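Local coordinates for protein ribonuclease J (Methanolobus psychrophilus R15, PDB 5HAB) that probably degrades RNA as a metal-dependent exoribonuclease of the metallo-beta-lactamase/beta-CASP family, at residues Thr179-Ile184 against Cys195-Asp200; Glu418-Leu423 against Ala448-Gly453. The protein carries 1 engineered substitution. One frame throughout, in Å; residues are numbered along the deposited sequence.

Contact 1 (Thr179-Ile184 against Cys195-Asp200); sequences TVFVAI and CDFKFD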
ATOM      1  N   THR B 179      22.467  11.665  23.447  1.00 49.64           N
ATOM      2  CA  THR B 179      21.509  10.632  23.837  1.00 31.66           C
ATOM      3  C   THR B 179      22.233   9.474  24.529  1.00 32.93           C
ATOM      4  O   THR B 179      23.347   9.103  24.138  1.00 29.18           O
ATOM      5  CB  THR B 179      20.716  10.108  22.617  1.00 38.70           C
ATOM      6  OG1 THR B 179      19.993  11.189  22.014  1.00 40.39           O
ATOM      7  CG2 THR B 179      19.726   9.035  23.035  1.00 29.53           C
ATOM      8  N   VAL B 180      21.614   8.916  25.569  1.00 33.03           N
ATOM      9  CA  VAL B 180      22.254   7.850  26.338  1.00 29.59           C
ATOM     10  C   VAL B 180      21.363   6.616  26.550  1.00 34.44           C
ATOM     11  O   VAL B 180      20.138   6.722  26.652  1.00 30.89           O
ATOM     12  CB  VAL B 180      22.731   8.390  27.708  1.00 36.84           C
ATOM     13  CG1 VAL B 180      23.794   9.463  27.520  1.00 32.57           C
ATOM     14  CG2 VAL B 180      21.555   8.937  28.519  1.00 28.69           C
ATOM     15  N   PHE B 181      21.992   5.443  26.595  1.00 29.19           N
ATOM     16  CA  PHE B 181      21.423   4.286  27.270  1.00 28.78           C
ATOM     17  C   PHE B 181      21.558   4.552  28.759  1.00 48.99           C
ATOM     18  O   PHE B 181      22.546   5.160  29.192  1.00 40.61           O
ATOM     19  CB  PHE B 181      22.156   2.978  26.934  1.00 30.84           C
ATOM     20  CG  PHE B 181      22.027   2.525  25.500  1.00 35.69           C
ATOM     21  CD1 PHE B 181      21.214   3.188  24.602  1.00 28.48           C
ATOM     22  CD2 PHE B 181      22.718   1.402  25.066  1.00 39.55           C
ATOM     23  CE1 PHE B 181      21.110   2.755  23.297  1.00 42.00           C
ATOM     24  CE2 PHE B 181      22.614   0.963  23.765  1.00 36.61           C
ATOM     25  CZ  PHE B 181      21.810   1.639  22.878  1.00 33.09           C
ATOM     26  N   VAL B 182      20.611   4.073  29.556  1.00 40.45           N
ATOM     27  CA  VAL B 182      20.793   4.185  31.000  1.00 46.40           C
ATOM     28  C   VAL B 182      20.822   2.799  31.631  1.00 43.14           C
ATOM     29  O   VAL B 182      19.961   1.964  31.366  1.00 42.81           O
ATOM     30  CB  VAL B 182      19.709   5.093  31.647  1.00 44.37           C
ATOM     31  CG1 VAL B 182      18.326   4.721  31.174  1.00 44.29           C
ATOM     32  CG2 VAL B 182      19.781   5.015  33.165  1.00 37.14           C
ATOM     33  N   ALA B 183      21.856   2.555  32.434  1.00 44.91           N
ATOM     34  CA  ALA B 183      21.988   1.313  33.187  1.00 31.66           C
ATOM     35  C   ALA B 183      21.762   1.568  34.675  1.00 46.68           C
ATOM     36  O   ALA B 183      22.466   2.361  35.298  1.00 41.20           O
ATOM     37  CB  ALA B 183      23.355   0.683  32.959  1.00 34.54           C
ATOM     38  N   ILE B 184      20.759   0.901  35.229  1.00 38.80           N
ATOM     39  CA  ILE B 184      20.464   0.965  36.648  1.00 34.62           C
ATOM     40  C   ILE B 184      21.114  -0.229  37.336  1.00 44.15           C
ATOM     41  O   ILE B 184      20.665  -1.364  37.196  1.00 40.10           O
ATOM     42  CB  ILE B 184      18.949   1.014  36.895  1.00 37.26           C
ATOM     43  CG1 ILE B 184      18.361   2.264  36.243  1.00 26.74           C
ATOM     44  CG2 ILE B 184      18.642   0.982  38.384  1.00 42.43           C
ATOM     45  CD1 ILE B 184      16.871   2.348  36.328  1.00 31.79           C
ATOM     46  N   CYS B 195      16.251   3.165  24.510  1.00 33.81           N
ATOM     47  CA  CYS B 195      15.120   3.591  23.701  1.00 31.21           C
ATOM     48  C   CYS B 195      15.441   4.904  22.989  1.00 38.65           C
ATOM     49  O   CYS B 195      16.171   5.742  23.521  1.00 37.08           O
ATOM     50  CB  CYS B 195      13.878   3.738  24.577  1.00 38.64           C
ATOM     51  SG  CYS B 195      13.395   2.223  25.444  1.00 35.61           S
ATOM     52  N   ASP B 196      14.884   5.074  21.793  1.00 31.36           N
ATOM     53  CA  ASP B 196      15.234   6.184  20.900  1.00 41.69           C
ATOM     54  C   ASP B 196      16.729   6.196  20.627  1.00 34.36           C
ATOM     55  O   ASP B 196      17.433   7.144  20.972  1.00 42.49           O
ATOM     56  CB  ASP B 196      14.794   7.524  21.480  1.00 29.32           C
ATOM     57  CG  ASP B 196      13.366   7.867  21.129  1.00 35.90           C
ATOM     58  OD1 ASP B 196      12.650   6.990  20.610  1.00 44.62           O
ATOM     59  OD2 ASP B 196      12.964   9.021  21.363  1.00 38.42           O
ATOM     60  N   PHE B 197      17.206   5.137  19.988  1.00 29.59           N
ATOM     61  CA  PHE B 197      18.621   5.025  19.700  1.00 32.70           C
ATOM     62  C   PHE B 197      18.893   4.398  18.350  1.00 41.49           C
ATOM     63  O   PHE B 197      18.017   3.820  17.709  1.00 31.47           O
ATOM     64  CB  PHE B 197      19.318   4.190  20.761  1.00 27.48           C
ATOM     65  CG  PHE B 197      19.239   2.715  20.504  1.00 33.19           C
ATOM     66  CD1 PHE B 197      18.106   2.003  20.859  1.00 25.70           C
ATOM     67  CD2 PHE B 197      20.291   2.039  19.898  1.00 24.96           C
ATOM     68  CE1 PHE B 197      18.026   0.647  20.619  1.00 25.88           C
ATOM     69  CE2 PHE B 197      20.212   0.686  19.656  1.00 27.88           C
ATOM     70  CZ  PHE B 197      19.079  -0.010  20.017  1.00 27.51           C
ATOM     71  N   LYS B 198      20.162   4.442  17.988  1.00 42.11           N
ATOM     72  CA  LYS B 198      20.625   3.993  16.702  1.00 35.12           C
ATOM     73  C   LYS B 198      22.122   3.752  16.803  1.00 37.85           C
ATOM     74  O   LYS B 198      22.851   4.571  17.360  1.00 43.28           O
ATOM     75  CB  LYS B 198      20.278   5.044  15.647  1.00 40.46           C
ATOM     76  CG  LYS B 198      21.270   5.219  14.536  1.00 36.52           C
ATOM     77  CD  LYS B 198      20.885   6.427  13.707  1.00 41.54           C
ATOM     78  CE  LYS B 198      21.684   6.486  12.425  1.00 34.72           C
ATOM     79  NZ  LYS B 198      21.104   7.474  11.488  1.00 36.47           N
ATOM     80  N   PHE B 199      22.577   2.607  16.315  1.00 30.93           N
ATOM     81  CA  PHE B 199      24.003   2.398  16.159  1.00 28.85           C
ATOM     82  C   PHE B 199      24.462   3.234  14.964  1.00 44.69           C
ATOM     83  O   PHE B 199      23.889   3.140  13.878  1.00 52.02           O
ATOM     84  CB  PHE B 199      24.326   0.918  15.945  1.00 39.86           C
ATOM     85  CG  PHE B 199      24.101   0.062  17.158  1.00 40.60           C
ATOM     86  CD1 PHE B 199      24.070   0.623  18.422  1.00 53.07           C
ATOM     87  CD2 PHE B 199      23.922  -1.305  17.034  1.00 44.10           C
ATOM     88  CE1 PHE B 199      23.866  -0.163  19.541  1.00 46.75           C
ATOM     89  CE2 PHE B 199      23.715  -2.099  18.150  1.00 40.67           C
ATOM     90  CZ  PHE B 199      23.689  -1.527  19.404  1.00 45.41           C
ATOM     91  N   ASP B 200      25.487   4.052  15.160  1.00 35.62           N
ATOM     92  CA  ASP B 200      26.039   4.843  14.067  1.00 33.53           C
ATOM     93  C   ASP B 200      27.554   4.873  14.205  1.00 47.68           C
ATOM     94  O   ASP B 200      28.095   5.511  15.104  1.00 53.96           O
ATOM     95  CB  ASP B 200      25.469   6.265  14.052  1.00 35.69           C
ATOM     96  CG  ASP B 200      25.758   6.994  12.748  1.00 37.15           C
ATOM     97  OD1 ASP B 200      26.733   6.621  12.064  1.00 48.72           O
ATOM     98  OD2 ASP B 200      25.010   7.934  12.403  1.00 42.67           O
TER
HETATM   99  O   HOH W   1      17.874   5.152  25.899  1.00 35.65           O

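Contact 2 (Glu418-Leu423 against Ala448-Gly453); sequences ELLRML and AGYSLG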
ATOM      1  N   GLU B 418      22.327  -7.388  17.188  1.00 38.80           N
ATOM      2  CA  GLU B 418      23.656  -7.234  17.764  1.00 39.17           C
ATOM      3  C   GLU B 418      23.608  -6.677  19.191  1.00 39.86           C
ATOM      4  O   GLU B 418      24.406  -7.075  20.042  1.00 48.98           O
ATOM      5  CB  GLU B 418      24.516  -6.350  16.861  1.00 40.22           C
ATOM      6  CG  GLU B 418      24.757  -6.984  15.491  1.00 60.23           C
ATOM      7  CD  GLU B 418      25.957  -6.405  14.768  1.00 90.92           C
ATOM      8  OE1 GLU B 418      26.300  -6.928  13.685  1.00 65.61           O
ATOM      9  OE2 GLU B 418      26.561  -5.438  15.283  1.00 95.96           O
ATOM     10  N   LEU B 419      22.674  -5.769  19.458  1.00 35.33           N
ATOM     11  CA  LEU B 419      22.489  -5.265  20.821  1.00 40.82           C
ATOM     12  C   LEU B 419      22.164  -6.423  21.762  1.00 41.80           C
ATOM     13  O   LEU B 419      22.712  -6.534  22.862  1.00 40.89           O
ATOM     14  CB  LEU B 419      21.378  -4.214  20.875  1.00 33.63           C
ATOM     15  CG  LEU B 419      21.032  -3.684  22.272  1.00 39.41           C
ATOM     16  CD1 LEU B 419      22.220  -2.970  22.888  1.00 38.05           C
ATOM     17  CD2 LEU B 419      19.828  -2.761  22.228  1.00 28.75           C
ATOM     18  N   LEU B 420      21.266  -7.288  21.304  1.00 38.94           N
ATOM     19  CA  LEU B 420      20.846  -8.449  22.065  1.00 37.06           C
ATOM     20  C   LEU B 420      22.033  -9.380  22.302  1.00 46.86           C
ATOM     21  O   LEU B 420      22.163  -9.968  23.375  1.00 46.43           O
ATOM     22  CB  LEU B 420      19.722  -9.177  21.326  1.00 40.05           C
ATOM     23  CG  LEU B 420      18.528  -9.662  22.140  1.00 43.43           C
ATOM     24  CD1 LEU B 420      18.101  -8.588  23.120  1.00 28.23           C
ATOM     25  CD2 LEU B 420      17.382  -9.995  21.205  1.00 31.26           C
ATOM     26  N   ARG B 421      22.915  -9.492  21.312  1.00 39.45           N
ATOM     27  CA  ARG B 421      24.070 -10.376  21.462  1.00 51.24           C
ATOM     28  C   ARG B 421      25.136  -9.782  22.380  1.00 49.30           C
ATOM     29  O   ARG B 421      25.898 -10.515  23.010  1.00 50.49           O
ATOM     30  CB  ARG B 421      24.694 -10.689  20.100  1.00 49.18           C
ATOM     31  CG  ARG B 421      23.885 -11.642  19.231  1.00 73.63           C
ATOM     32  CD  ARG B 421      24.719 -12.208  18.077  1.00 71.73           C
ATOM     33  NE  ARG B 421      26.146 -12.290  18.390  1.00 81.76           N
ATOM     34  CZ  ARG B 421      27.061 -11.436  17.938  1.00 80.07           C
ATOM     35  NH1 ARG B 421      26.696 -10.431  17.152  1.00 76.84           N
ATOM     36  NH2 ARG B 421      28.335 -11.584  18.273  1.00 72.50           N
ATOM     37  N   MET B 422      25.166  -8.460  22.488  1.00 43.00           N
ATOM     38  CA  MET B 422      26.148  -7.805  23.341  1.00 38.15           C
ATOM     39  C   MET B 422      25.711  -7.758  24.807  1.00 46.66           C
ATOM     40  O   MET B 422      26.471  -8.131  25.700  1.00 42.38           O
ATOM     41  CB  MET B 422      26.429  -6.392  22.825  1.00 48.42           C
ATOM     42  CG  MET B 422      27.269  -6.365  21.556  1.00 54.26           C
ATOM     43  SD  MET B 422      27.724  -4.700  21.033  1.00 53.87           S
ATOM     44  CE  MET B 422      26.132  -4.061  20.515  1.00 57.84           C
ATOM     45  N   LEU B 423      24.487  -7.308  25.053  1.00 36.77           N
ATOM     46  CA  LEU B 423      24.016  -7.144  26.424  1.00 43.98           C
ATOM     47  C   LEU B 423      23.635  -8.472  27.067  1.00 38.74           C
ATOM     48  O   LEU B 423      23.608  -8.582  28.293  1.00 39.31           O
ATOM     49  CB  LEU B 423      22.826  -6.185  26.468  1.00 36.70           C
ATOM     50  CG  LEU B 423      23.174  -4.704  26.325  1.00 42.99           C
ATOM     51  CD1 LEU B 423      21.915  -3.847  26.367  1.00 30.96           C
ATOM     52  CD2 LEU B 423      24.148  -4.294  27.423  1.00 35.99           C
ATOM     53  N   ALA B 448      16.573 -14.929  18.324  1.00 31.64           N
ATOM     54  CA  ALA B 448      17.795 -14.780  19.108  1.00 35.13           C
ATOM     55  C   ALA B 448      17.810 -15.726  20.309  1.00 33.26           C
ATOM     56  O   ALA B 448      18.732 -15.686  21.119  1.00 43.36           O
ATOM     57  CB  ALA B 448      17.960 -13.337  19.576  1.00 25.77           C
ATOM     58  N   GLY B 449      16.783 -16.560  20.435  1.00 32.39           N
ATOM     59  CA  GLY B 449      16.735 -17.532  21.516  1.00 22.72           C
ATOM     60  C   GLY B 449      15.799 -17.225  22.675  1.00 36.20           C
ATOM     61  O   GLY B 449      15.665 -18.034  23.588  1.00 28.96           O
ATOM     62  N   TYR B 450      15.144 -16.066  22.654  1.00 28.90           N
ATOM     63  CA  TYR B 450      14.234 -15.706  23.744  1.00 28.39           C
ATOM     64  C   TYR B 450      12.853 -16.326  23.563  1.00 28.69           C
ATOM     65  O   TYR B 450      12.468 -16.703  22.457  1.00 37.21           O
ATOM     66  CB  TYR B 450      14.144 -14.184  23.877  1.00 30.41           C
ATOM     67  CG  TYR B 450      15.444 -13.599  24.374  1.00 30.60           C
ATOM     68  CD1 TYR B 450      16.503 -13.358  23.505  1.00 38.91           C
ATOM     69  CD2 TYR B 450      15.630 -13.333  25.720  1.00 34.65           C
ATOM     70  CE1 TYR B 450      17.704 -12.846  23.966  1.00 31.53           C
ATOM     71  CE2 TYR B 450      16.823 -12.823  26.189  1.00 28.86           C
ATOM     72  CZ  TYR B 450      17.856 -12.583  25.311  1.00 28.76           C
ATOM     73  OH  TYR B 450      19.041 -12.067  25.786  1.00 29.97           O
ATOM     74  N   SER B 451      12.132 -16.473  24.670  1.00 27.74           N
ATOM     75  CA  SER B 451      10.833 -17.133  24.663  1.00 29.20           C
ATOM     76  C   SER B 451       9.752 -16.260  25.311  1.00 38.41           C
ATOM     77  O   SER B 451       9.929 -15.790  26.437  1.00 34.61           O
ATOM     78  CB  SER B 451      10.946 -18.484  25.378  1.00 23.95           C
ATOM     79  OG  SER B 451       9.674 -19.073  25.580  1.00 47.00           O
ATOM     80  N   LEU B 452       8.633 -16.059  24.608  1.00 27.94           N
ATOM     81  CA  LEU B 452       7.582 -15.143  25.071  1.00 35.89           C
ATOM     82  C   LEU B 452       6.930 -15.619  26.366  1.00 40.07           C
ATOM     83  O   LEU B 452       6.579 -16.781  26.499  1.00 41.23           O
ATOM     84  CB  LEU B 452       6.507 -14.967  23.990  1.00 34.26           C
ATOM     85  CG  LEU B 452       5.370 -13.982  24.297  1.00 34.88           C
ATOM     86  CD1 LEU B 452       5.918 -12.585  24.497  1.00 19.06           C
ATOM     87  CD2 LEU B 452       4.305 -13.980  23.196  1.00 33.71           C
ATOM     88  N   GLY B 453       6.759 -14.717  27.324  1.00 39.48           N
ATOM     89  CA  GLY B 453       6.172 -15.104  28.594  1.00 36.57           C
ATOM     90  C   GLY B 453       7.176 -15.722  29.555  1.00 49.23           C
ATOM     91  O   GLY B 453       6.840 -16.083  30.683  1.00 43.15           O
TER

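Contact 1 (Thr179-Ile184 against Cys195-Asp200)
Phe181 drives the rim of its ring over one face of Phe197, a T-shaped (edge-to-face) pair with centroids 4.8 Å apart and planes at 88°. The leading edge is formed by CE1 and CZ. Phe181 CE1 reaches Phe197 CG at 3.4 Å, while Phe181 CZ stands 3.4 Å from Phe197 CD2, above the plane and displaced toward the rim of the Phe197 ring. Phe197 CB also lies in the plane of the Phe181 ring, so Phe181 CE1 covers both the root of the Phe197 ring and its CB. A chi1 of 85° puts Phe197 CG between the backbone N and the carbonyl carbon, and with chi2 near perpendicular the face is turned to Phe181. A looser touch is added by Phe181 CZ and Phe199 CE1, 4.3 Å apart.

Two smaller links illustrate how a loop leaving a sheet stays joined to it. Antiparallel pairing of strands 179-186 and 189-194 has ended by Cys195, and a water occupies the gap: it accepts from Cys195 N and is also bonded to Val180 O, each at 2.9 Å. Beyond it, Thr179 CG2 packs on Asp196 O at 3.6 Å, leaving OG1 to bond Ile176 O. The loop thereby carries Asp196 into what is probably the active-site region, where OD2 is hydrogen-bonded to His104 NE2 and the side chain packs on a phosphate of the bound RNA; in metallo-beta-lactamase relatives an aspartate following such a strand is a metal ligand.

Strand 166-172 flanks 179-186 on the side away from 189-194, with Thr172 touching both Thr179 and Phe181. Helix 413-423 covers Phe197 and Phe199 through Leu419, and Phe197 rests on Thr227 of strand 222-228.

Contact 2 (Glu418-Leu423 against Ala448-Gly453)
Leu420, on helix 413-423, packs against Ala448 and Tyr450 on either side of Gly449, in the Schellman motif that ends helix 435-447. Gly449 supplies the positive phi (104°) of the motif, with two bonds back into the last turn, a worked example of a cap whose flanking residues, Ala448 and Tyr450, both touch one leucine.

The Leu420 side chain leaves its helix with CB directed at this turn. One bond further out, Leu420 CG meets Tyr450 CE1 at 3.8 Å. At the tip, CD2 serves both partners: Leu420 CD2 lies 3.8 Å from Ala448 CB and 4.0 Å from Tyr450 CE1, so this one methyl faces both the alanine and the tyrosine ring. The leucine and the tyrosine run past each other in opposite directions, so the contact is made along their flanks. Around them, Tyr441 and Met444 of helix 435-447 and Leu225 of strand 222-228 also touch Leu420.

With CG anti to the carbonyl carbon (chi1 -69°), the Tyr450 ring extends alongside Leu420, and its far end is fixed by a hydrogen bond from Tyr450 OH to Pro425 O.

Contacts 1 and 2 lie with their centres about 17 Å apart and meet through one face of helix 413-423. Leu419 is the main intermediary: its CD2 is 3.6 Å from Phe197 CZ, its CB 3.8 Å from Phe199 CZ. Met422 adds a second link, with CE 3.7 Å from Phe199 CZ. The next residue along the helix from Leu419, Leu420, belongs to contact 2, so neighbouring helix positions face the two different contacts. Contact 1 comes within about 4 Å of the bound RNA at its nearest atom, contact 2 only within about 16 Å. Packing thus continues from the loop 195-200 beside the RNA through the helix to the more peripheral turn 448-453.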